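Local coordinates for protein beta-galactosidase (Trichoderma reesei, PDB 3OGV) that probably hydrolyses terminal non-reducing beta-D-galactose residues from beta-D-galactosides, as a secreted glycoprotein of glycosyl hydrolase family 35, at residues Val73-Asp78 and Leu111-Gly116; Glu46-Arg51 and Asn320-Phe325; Leu212-Ala217 and Asp233-Asp238. One frame throughout, in Å; residues are numbered along the deposited sequence.

Interaction 1: Val73-Asp78 and Leu111-Gly116; sequences VSFYVD and LLARPG. With PTQ (2-phenylethyl 1-thio-beta-D-galactopyranoside), chain E.
R114 lays its guanidinium flat against the ring of Y76 where two neighbouring parallel strands of the TIM barrel, 72-76 and 110-116, run side by side toward the galactose site. The two planes are 17° apart and their centres 4.0 Å, with CE1 of Y76 over the middle of the guanidinium. The R114 chain bends at its third torsion (-58°), which folds the guanidinium back over the ring. With CG of Y76 beside the backbone N (chi1 -73°), the ring reaches over the R114 side chain and its OH points on to the sugar. Both terminal nitrogens of R114 have carboxylate partners: NH2 forms a salt bridge with E46 and NH1 one with E278, a galactose-binding residue. The flat group is therefore pinned in rotation, and its charge probably polarises the phenol lying on it. S74 points to the same side of the sheet, but its OG is bonded to E46.

On the other side of the sheet the contact is hydrocarbon. F75 swings its ring across A113, whose CA sits over the face, 4.0 Å from the centroid, while CZ of F75 touches A113 CB. V73 runs alongside L111, its CB 3.7 Å from CD2 of L111. Helices 98-107 and 144-163 cover this layer.

The backbones are zipped in parallel register, V73 O taking L112 N, L112 O taking F75 N and F75 O taking R114 N at 2.8 Å; V77 N to R114 O, at 3.3 Å, is weak. At the pocket end, the Y76 hydroxyl also bonds N179, and O3 of the galactoside comes in at the ring's edge and donates to Y76 OH at 2.8 Å.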
# COMPACT_ATOMS: atom_id res chain seq x y z
N VAL A 73 -11.28 1.31 4.73
CA VAL A 73 -9.84 0.95 4.60
C VAL A 73 -9.64 -0.44 5.26
O VAL A 73 -10.18 -0.67 6.33
CB VAL A 73 -8.97 2.08 5.21
CG1 VAL A 73 -7.52 1.59 5.57
CG2 VAL A 73 -8.88 3.26 4.21
N SER A 74 -8.83 -1.19 4.54
CA SER A 74 -8.38 -2.49 5.07
C SER A 74 -6.94 -2.37 5.51
O SER A 74 -6.15 -1.77 4.77
CB SER A 74 -8.63 -3.52 3.96
OG SER A 74 -7.98 -4.78 4.25
N PHE A 75 -6.57 -2.98 6.66
CA PHE A 75 -5.20 -2.86 7.12
C PHE A 75 -4.70 -4.12 7.74
O PHE A 75 -5.45 -4.85 8.40
CB PHE A 75 -5.05 -1.71 8.16
CG PHE A 75 -5.73 -1.96 9.47
CD1 PHE A 75 -7.09 -1.71 9.69
CD2 PHE A 75 -4.94 -2.34 10.62
CE1 PHE A 75 -7.69 -1.93 10.92
CE2 PHE A 75 -5.58 -2.57 11.84
CZ PHE A 75 -6.94 -2.35 12.04
N TYR A 76 -3.42 -4.39 7.53
CA TYR A 76 -2.66 -5.41 8.30
C TYR A 76 -2.10 -4.86 9.54
O TYR A 76 -1.76 -3.64 9.65
CB TYR A 76 -1.56 -6.03 7.44
CG TYR A 76 -1.96 -6.98 6.35
CD1 TYR A 76 -2.87 -8.07 6.59
CD2 TYR A 76 -1.36 -6.98 5.10
CE1 TYR A 76 -3.14 -8.99 5.57
CE2 TYR A 76 -1.59 -7.86 4.10
CZ TYR A 76 -2.53 -8.90 4.38
OH TYR A 76 -2.79 -9.76 3.35
N VAL A 77 -1.79 -5.75 10.52
CA VAL A 77 -0.89 -5.48 11.65
C VAL A 77 0.27 -6.47 11.56
O VAL A 77 0.06 -7.64 11.22
CB VAL A 77 -1.58 -5.69 12.97
CG1 VAL A 77 -0.70 -5.37 14.14
CG2 VAL A 77 -2.90 -4.78 13.02
N ASP A 78 1.52 -5.96 11.67
CA ASP A 78 2.76 -6.79 11.56
C ASP A 78 3.26 -7.21 12.94
O ASP A 78 3.80 -6.41 13.75
CB ASP A 78 3.79 -5.96 10.82
CG ASP A 78 5.06 -6.71 10.55
OD1 ASP A 78 5.25 -7.88 10.96
OD2 ASP A 78 5.93 -6.13 9.80
N LEU A 111 -13.32 0.43 8.98
CA LEU A 111 -12.09 -0.38 8.80
C LEU A 111 -12.37 -1.89 8.75
O LEU A 111 -13.19 -2.41 9.56
CB LEU A 111 -11.14 -0.10 9.96
CG LEU A 111 -10.58 1.34 10.05
CD1 LEU A 111 -9.76 1.48 11.32
CD2 LEU A 111 -9.77 1.68 8.81
N LEU A 112 -11.62 -2.59 7.92
CA LEU A 112 -11.50 -4.05 7.91
C LEU A 112 -10.11 -4.36 8.55
O LEU A 112 -9.08 -3.99 7.93
CB LEU A 112 -11.57 -4.54 6.46
CG LEU A 112 -10.96 -5.96 6.18
CD1 LEU A 112 -11.49 -7.03 7.13
CD2 LEU A 112 -11.30 -6.35 4.72
N ALA A 113 -10.15 -4.94 9.74
CA ALA A 113 -8.86 -5.24 10.45
C ALA A 113 -8.35 -6.63 10.10
O ALA A 113 -9.17 -7.61 10.15
CB ALA A 113 -9.17 -5.20 11.92
N ARG A 114 -7.09 -6.73 9.75
CA ARG A 114 -6.51 -7.99 9.27
C ARG A 114 -5.21 -8.22 10.09
O ARG A 114 -4.10 -7.95 9.55
CB ARG A 114 -6.26 -8.00 7.75
CG ARG A 114 -7.50 -7.41 6.99
CD ARG A 114 -7.53 -7.78 5.56
NE ARG A 114 -6.37 -7.40 4.77
CZ ARG A 114 -5.91 -8.04 3.72
NH1 ARG A 114 -6.29 -9.28 3.37
NH2 ARG A 114 -4.92 -7.51 2.96
N PRO A 115 -5.30 -8.69 11.34
CA PRO A 115 -4.10 -8.74 12.20
C PRO A 115 -3.26 -10.01 12.02
O PRO A 115 -2.27 -10.14 12.82
CB PRO A 115 -4.68 -8.56 13.62
CG PRO A 115 -5.99 -9.26 13.53
CD PRO A 115 -6.53 -8.93 12.11
N GLY A 116 -3.64 -10.93 11.16
CA GLY A 116 -2.84 -12.15 11.00
C GLY A 116 -3.35 -13.24 11.93
O GLY A 116 -4.53 -13.53 12.03
C1 PTQ E . -1.82 -11.78 -1.35
O1 PTQ E . -0.72 -11.37 -2.20
S1 PTQ E . -2.07 -13.57 -1.70
C2 PTQ E . -1.56 -11.60 0.11
O2 PTQ E . -2.67 -11.91 0.90
C3 PTQ E . -1.02 -10.21 0.46
O3 PTQ E . -0.56 -10.19 1.78
C4 PTQ E . 0.04 -9.79 -0.53
O4 PTQ E . 1.20 -10.64 -0.25
C5 PTQ E . -0.35 -9.93 -1.96
O5 PTQ E . 1.11 -8.33 -2.91
C6 PTQ E . 0.63 -9.73 -3.07
C7 PTQ E . -2.50 -13.53 -3.46
C8 PTQ E . -2.48 -14.89 -4.11
C9 PTQ E . -2.79 -14.82 -5.55
C10 PTQ E . -1.76 -14.64 -6.47
C11 PTQ E . -2.10 -14.51 -7.83
C12 PTQ E . -3.45 -14.55 -8.23
C13 PTQ E . -4.43 -14.69 -7.27
C14 PTQ E . -4.12 -14.77 -5.97

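Interaction 2: Glu46-Arg51 and Asn320-Phe325; sequences EVHPFR and NIYMTF. With PTQ (2-phenylethyl 1-thio-beta-D-galactopyranoside), chain E.
E46 and N320 bring together two parallel barrel strands at their pocket ends, in a buried contact, largely polar round E46, behind Y322, whose CE1 lies 3.5 Å from O5 of the galactoside. ND2 of N320 reaches E46 OE1 at 2.9 Å, nearly along the C-O axis, planes 51° apart, while N320 OD1 bonds S44 OG. E46 OE2 uses its anti lone pair to take NE2 of H48 at 2.8 Å, in the plane of the imidazole. R51 NH1 donates to ND1 across that ring, fixing its rotation. This is the seam that closes the TIM barrel: strand 318-321, the last, pairs with 38-47, and a cis peptide precedes M323 where the chain turns a corner. M323, bent at its second and third torsions, sets CE squarely over the H48 ring, 3.5 Å from its centroid, and SD over the face of Y322. Were E46 an alanine, H48 NE2 would probably lose its acceptor, R114 one of its two carboxylates and S74 OG its partner. Past the corner, E46 O is still gripped twice, by T324 N in its carbonyl plane on a lone pair and by F325 N nearly head-on. One water bridges H48 N to F325 O.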
# COMPACT_ATOMS: atom_id res chain seq x y z
N GLU A 46 -6.55 -0.64 0.63
CA GLU A 46 -5.62 -1.19 1.62
C GLU A 46 -4.59 -0.10 2.00
O GLU A 46 -3.95 0.49 1.07
CB GLU A 46 -4.92 -2.40 0.96
CG GLU A 46 -4.05 -3.08 2.01
CD GLU A 46 -4.80 -4.19 2.75
OE1 GLU A 46 -6.00 -4.49 2.48
OE2 GLU A 46 -4.13 -4.89 3.59
N VAL A 47 -4.30 0.02 3.29
CA VAL A 47 -3.30 0.92 3.88
C VAL A 47 -2.65 0.16 5.05
O VAL A 47 -3.41 -0.44 5.86
CB VAL A 47 -3.92 2.18 4.45
CG1 VAL A 47 -2.96 3.09 5.16
CG2 VAL A 47 -4.68 2.96 3.33
N HIS A 48 -1.34 0.19 5.18
CA HIS A 48 -0.64 -0.54 6.28
C HIS A 48 -0.07 0.49 7.27
O HIS A 48 0.93 1.13 6.92
CB HIS A 48 0.40 -1.48 5.72
CG HIS A 48 -0.15 -2.55 4.88
ND1 HIS A 48 0.57 -3.31 4.04
CD2 HIS A 48 -1.47 -2.96 4.76
CE1 HIS A 48 -0.23 -4.18 3.41
NE2 HIS A 48 -1.48 -3.96 3.84
N PRO A 49 -0.60 0.59 8.46
CA PRO A 49 -0.16 1.70 9.33
C PRO A 49 1.31 1.58 9.69
O PRO A 49 2.00 2.61 9.83
CB PRO A 49 -1.06 1.56 10.59
CG PRO A 49 -1.66 0.18 10.49
CD PRO A 49 -1.79 -0.15 8.97
N PHE A 50 1.87 0.38 9.71
CA PHE A 50 3.27 0.19 10.10
C PHE A 50 4.19 0.69 9.01
O PHE A 50 5.40 0.79 9.28
CB PHE A 50 3.52 -1.30 10.53
CG PHE A 50 3.17 -2.28 9.45
CD1 PHE A 50 4.01 -2.57 8.43
CD2 PHE A 50 1.89 -2.93 9.51
CE1 PHE A 50 3.68 -3.51 7.41
CE2 PHE A 50 1.53 -3.84 8.50
CZ PHE A 50 2.38 -4.12 7.46
N ARG A 51 3.71 0.88 7.75
CA ARG A 51 4.53 1.35 6.65
C ARG A 51 4.53 2.94 6.60
O ARG A 51 5.17 3.44 5.65
CB ARG A 51 4.05 0.72 5.33
CG ARG A 51 4.64 -0.66 5.20
CD ARG A 51 4.04 -1.52 4.07
NE ARG A 51 4.92 -2.59 3.63
CZ ARG A 51 4.56 -3.81 3.25
NH1 ARG A 51 3.29 -4.26 3.45
NH2 ARG A 51 5.49 -4.60 2.74
N ASN A 320 -12.09 -4.53 -2.12
CA ASN A 320 -10.90 -3.86 -1.54
C ASN A 320 -9.73 -3.95 -2.47
O ASN A 320 -9.38 -4.96 -3.03
CB ASN A 320 -10.49 -4.58 -0.22
CG ASN A 320 -9.28 -3.97 0.43
OD1 ASN A 320 -9.22 -2.74 0.70
ND2 ASN A 320 -8.26 -4.81 0.66
N ILE A 321 -9.18 -2.75 -2.71
CA ILE A 321 -8.01 -2.57 -3.65
C ILE A 321 -6.65 -2.60 -2.88
O ILE A 321 -6.38 -1.75 -2.06
CB ILE A 321 -8.17 -1.19 -4.37
CG1 ILE A 321 -9.55 -1.11 -5.11
CG2 ILE A 321 -7.00 -1.00 -5.36
CD1 ILE A 321 -9.91 -2.25 -6.01
N TYR A 322 -5.90 -3.66 -3.23
CA TYR A 322 -4.60 -3.91 -2.55
C TYR A 322 -3.51 -3.63 -3.60
O TYR A 322 -3.45 -4.28 -4.64
CB TYR A 322 -4.55 -5.41 -2.18
CG TYR A 322 -3.27 -5.74 -1.37
CD1 TYR A 322 -2.03 -5.75 -1.99
CD2 TYR A 322 -3.35 -5.99 -0.01
CE1 TYR A 322 -0.86 -6.00 -1.20
CE2 TYR A 322 -2.20 -6.26 0.79
CZ TYR A 322 -0.97 -6.19 0.13
OH TYR A 322 0.17 -6.41 0.95
N MET A 323 -2.64 -2.63 -3.36
CA MET A 323 -2.63 -1.57 -2.33
C MET A 323 -3.37 -0.28 -2.86
O MET A 323 -3.41 -0.13 -4.11
CB MET A 323 -1.18 -1.13 -2.02
CG MET A 323 -0.31 -2.23 -1.35
SD MET A 323 -1.00 -2.88 0.19
CE MET A 323 -0.79 -1.46 1.32
N THR A 324 -3.86 0.50 -1.95
CA THR A 324 -4.34 1.88 -2.34
C THR A 324 -3.27 2.90 -1.95
O THR A 324 -2.96 3.76 -2.81
CB THR A 324 -5.72 2.17 -1.73
OG1 THR A 324 -6.59 1.20 -2.35
CG2 THR A 324 -6.19 3.55 -2.10
N PHE A 325 -2.64 2.76 -0.77
CA PHE A 325 -1.43 3.51 -0.45
C PHE A 325 -0.46 2.47 0.15
O PHE A 325 -0.82 1.81 1.11
CB PHE A 325 -1.69 4.60 0.64
CG PHE A 325 -0.45 5.16 1.22
CD1 PHE A 325 0.40 5.95 0.47
CD2 PHE A 325 -0.10 4.82 2.51
CE1 PHE A 325 1.59 6.45 1.07
CE2 PHE A 325 1.04 5.33 3.08
CZ PHE A 325 1.92 6.12 2.34
C1 PTQ E . -1.82 -11.78 -1.35
O1 PTQ E . -0.72 -11.37 -2.20
S1 PTQ E . -2.07 -13.57 -1.70
C2 PTQ E . -1.56 -11.60 0.11
O2 PTQ E . -2.67 -11.91 0.90
C3 PTQ E . -1.02 -10.21 0.46
O3 PTQ E . -0.56 -10.19 1.78
C4 PTQ E . 0.04 -9.79 -0.53
O4 PTQ E . 1.20 -10.64 -0.25
C5 PTQ E . -0.35 -9.93 -1.96
O5 PTQ E . 1.11 -8.33 -2.91
C6 PTQ E . 0.63 -9.73 -3.07
C7 PTQ E . -2.50 -13.53 -3.46
C8 PTQ E . -2.48 -14.89 -4.11
C9 PTQ E . -2.79 -14.82 -5.55
C10 PTQ E . -1.76 -14.64 -6.47
C11 PTQ E . -2.10 -14.51 -7.83
C12 PTQ E . -3.45 -14.55 -8.23
C13 PTQ E . -4.43 -14.69 -7.27
C14 PTQ E . -4.12 -14.77 -5.97
O HOH W 1 0.51 1.30 3.42

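Interaction 3: Leu212-Ala217 and Asp233-Asp238; sequences LINNDA and DIYGHD. With PTQ (2-phenylethyl 1-thio-beta-D-galactopyranoside), chain E.
The Y235 ring meets the D216 carboxylate at its edge: OD2 lies near the ring plane, 2.6 Å from OH, which donates to it, and the two planes stand almost perpendicular, at 87°. OD2 is met on its anti side. N214 OD1 comes obliquely to CD1 of Y235, the amide plane turned 69° from the ring, and this OD1 accepts G236 N at 2.8 Å along a nearly straight bond. N214 CG sits between its own backbone N and carbonyl carbon (chi1 68°), a turn that brings the amide against the opposite chain. A side chain on G236 would run into N214 O.

The backbones run roughly alongside each other, joined at two single bridges, I213 with I234 and D216 with H237. These link the irregular chain after helix 193-205 to the start of barrel strand 236-239. L212 O accepts both D233 N and I234 N, and L212 N in turn donates to D233 OD2 at 2.9 Å, an oxygen that also forms a salt bridge with R204. Between the two bonded ends, I213 CD1 packs on I234 CG2 at 3.7 Å.

Toward the pocket, N215 gives its amide to N179 and E278 through ND2 and takes E180 N on OD1. A217 O lies 3.2 Å from phenyl carbon C14 of the ligand, and a water joins it to D238 O. In D216, OD2 takes T222 N as well as Y235 OH and OD1 meets S182 OG, which would probably stabilise an ionised carboxylate in this buried place.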
# COMPACT_ATOMS: atom_id res chain seq x y z
N LEU A 212 -16.66 -12.08 10.58
CA LEU A 212 -15.36 -12.57 10.12
C LEU A 212 -15.39 -12.82 8.65
O LEU A 212 -16.34 -13.45 8.13
CB LEU A 212 -15.02 -13.91 10.85
CG LEU A 212 -14.93 -13.74 12.36
CD1 LEU A 212 -14.66 -15.14 13.01
CD2 LEU A 212 -14.03 -12.64 12.89
N ILE A 213 -14.39 -12.37 7.88
CA ILE A 213 -14.27 -12.52 6.43
C ILE A 213 -12.91 -13.09 6.05
O ILE A 213 -11.96 -12.78 6.79
CB ILE A 213 -14.59 -11.15 5.71
CG1 ILE A 213 -14.79 -11.34 4.21
CG2 ILE A 213 -13.55 -10.08 6.14
CD1 ILE A 213 -15.46 -10.03 3.57
N ASN A 214 -12.85 -13.92 5.04
CA ASN A 214 -11.55 -14.46 4.66
C ASN A 214 -11.13 -13.98 3.28
O ASN A 214 -11.84 -13.20 2.64
CB ASN A 214 -11.52 -16.01 4.82
CG ASN A 214 -12.39 -16.72 3.86
OD1 ASN A 214 -13.35 -16.15 3.29
ND2 ASN A 214 -12.24 -18.04 3.82
N ASN A 215 -9.98 -14.47 2.77
CA ASN A 215 -9.35 -13.95 1.57
C ASN A 215 -8.65 -15.05 0.81
O ASN A 215 -7.45 -15.03 0.59
CB ASN A 215 -8.45 -12.69 1.83
CG ASN A 215 -7.17 -13.08 2.61
OD1 ASN A 215 -7.24 -13.86 3.57
ND2 ASN A 215 -6.08 -12.43 2.25
N ASP A 216 -9.45 -16.05 0.40
CA ASP A 216 -8.91 -17.20 -0.35
C ASP A 216 -8.20 -16.74 -1.62
O ASP A 216 -8.72 -15.82 -2.30
CB ASP A 216 -10.14 -18.13 -0.62
CG ASP A 216 -9.85 -19.58 -0.78
OD1 ASP A 216 -8.68 -20.04 -0.76
OD2 ASP A 216 -10.87 -20.34 -1.03
N ALA A 217 -7.11 -17.36 -2.06
CA ALA A 217 -6.40 -16.93 -3.23
C ALA A 217 -7.21 -16.99 -4.48
O ALA A 217 -6.98 -16.19 -5.40
CB ALA A 217 -5.09 -17.73 -3.42
N ASP A 233 -17.79 -15.99 8.51
CA ASP A 233 -19.15 -15.52 8.25
C ASP A 233 -19.42 -15.18 6.79
O ASP A 233 -20.48 -15.44 6.21
CB ASP A 233 -19.46 -14.35 9.10
CG ASP A 233 -19.32 -14.63 10.55
OD1 ASP A 233 -19.95 -15.68 10.98
OD2 ASP A 233 -18.81 -13.85 11.33
N ILE A 234 -18.43 -14.52 6.17
CA ILE A 234 -18.56 -14.08 4.77
C ILE A 234 -17.37 -14.62 3.98
O ILE A 234 -16.20 -14.36 4.40
CB ILE A 234 -18.59 -12.51 4.68
CG1 ILE A 234 -19.81 -11.99 5.43
CG2 ILE A 234 -18.53 -12.02 3.21
CD1 ILE A 234 -19.91 -10.45 5.55
N TYR A 235 -17.62 -15.36 2.92
CA TYR A 235 -16.53 -15.94 2.15
C TYR A 235 -15.94 -14.86 1.22
O TYR A 235 -16.71 -14.24 0.44
CB TYR A 235 -17.05 -17.13 1.27
CG TYR A 235 -16.00 -17.71 0.37
CD1 TYR A 235 -14.98 -18.49 0.96
CD2 TYR A 235 -16.02 -17.50 -0.99
CE1 TYR A 235 -13.96 -18.99 0.13
CE2 TYR A 235 -15.03 -17.98 -1.82
CZ TYR A 235 -13.97 -18.78 -1.22
OH TYR A 235 -13.01 -19.27 -2.07
N GLY A 236 -14.64 -14.66 1.24
CA GLY A 236 -13.98 -13.68 0.43
C GLY A 236 -12.92 -14.33 -0.40
O GLY A 236 -12.28 -15.35 0.09
N HIS A 237 -12.55 -13.81 -1.58
CA HIS A 237 -11.41 -14.29 -2.28
C HIS A 237 -10.66 -13.13 -2.93
O HIS A 237 -11.12 -11.96 -2.87
CB HIS A 237 -11.69 -15.46 -3.24
CG HIS A 237 -12.45 -15.10 -4.50
ND1 HIS A 237 -11.84 -14.57 -5.63
CD2 HIS A 237 -13.77 -15.32 -4.83
CE1 HIS A 237 -12.78 -14.43 -6.59
NE2 HIS A 237 -13.95 -14.87 -6.12
N ASP A 238 -9.57 -13.48 -3.61
CA ASP A 238 -8.65 -12.43 -4.12
C ASP A 238 -8.66 -12.47 -5.63
O ASP A 238 -9.19 -13.38 -6.28
CB ASP A 238 -7.21 -12.77 -3.61
CG ASP A 238 -7.16 -12.83 -2.12
OD1 ASP A 238 -7.95 -12.22 -1.40
OD2 ASP A 238 -6.36 -13.81 -1.68
C1 PTQ E . -1.82 -11.78 -1.35
O1 PTQ E . -0.72 -11.37 -2.20
S1 PTQ E . -2.07 -13.57 -1.70
C2 PTQ E . -1.56 -11.60 0.11
O2 PTQ E . -2.67 -11.91 0.90
C3 PTQ E . -1.02 -10.21 0.46
O3 PTQ E . -0.56 -10.19 1.78
C4 PTQ E . 0.04 -9.79 -0.53
O4 PTQ E . 1.20 -10.64 -0.25
C5 PTQ E . -0.35 -9.93 -1.96
O5 PTQ E . 1.11 -8.33 -2.91
C6 PTQ E . 0.63 -9.73 -3.07
C7 PTQ E . -2.50 -13.53 -3.46
C8 PTQ E . -2.48 -14.89 -4.11
C9 PTQ E . -2.79 -14.82 -5.55
C10 PTQ E . -1.76 -14.64 -6.47
C11 PTQ E . -2.10 -14.51 -7.83
C12 PTQ E . -3.45 -14.55 -8.23
C13 PTQ E . -4.43 -14.69 -7.27
C14 PTQ E . -4.12 -14.77 -5.97
O HOH W 2 -8.05 -15.40 -7.85

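All three contacts are buried and belong to one TIM barrel around the same galactoside. Interactions 1 and 2 are neighbours in its sheet, since strand 72-76 lies next to 38-47, and they share a charged knot: E46 OE1 is 2.7 Å from S74 OG, probably hydrogen-bonded, and E46 OE2 2.8 Å from R114 NH2 in a salt bridge. Interaction 3, whose N214 and A217 are partly exposed, meets interaction 1 by packing alone, L112 against I213 and R114 against N215, and does not touch interaction 2. The chemistry shifts accordingly: a regular parallel pair with an apolar outer layer in 73-78/111-116, a carboxylate-centred polar cluster in 46-51/320-325, and irregular chain joined by mixed backbone and side-chain bonds in 212-217/233-238.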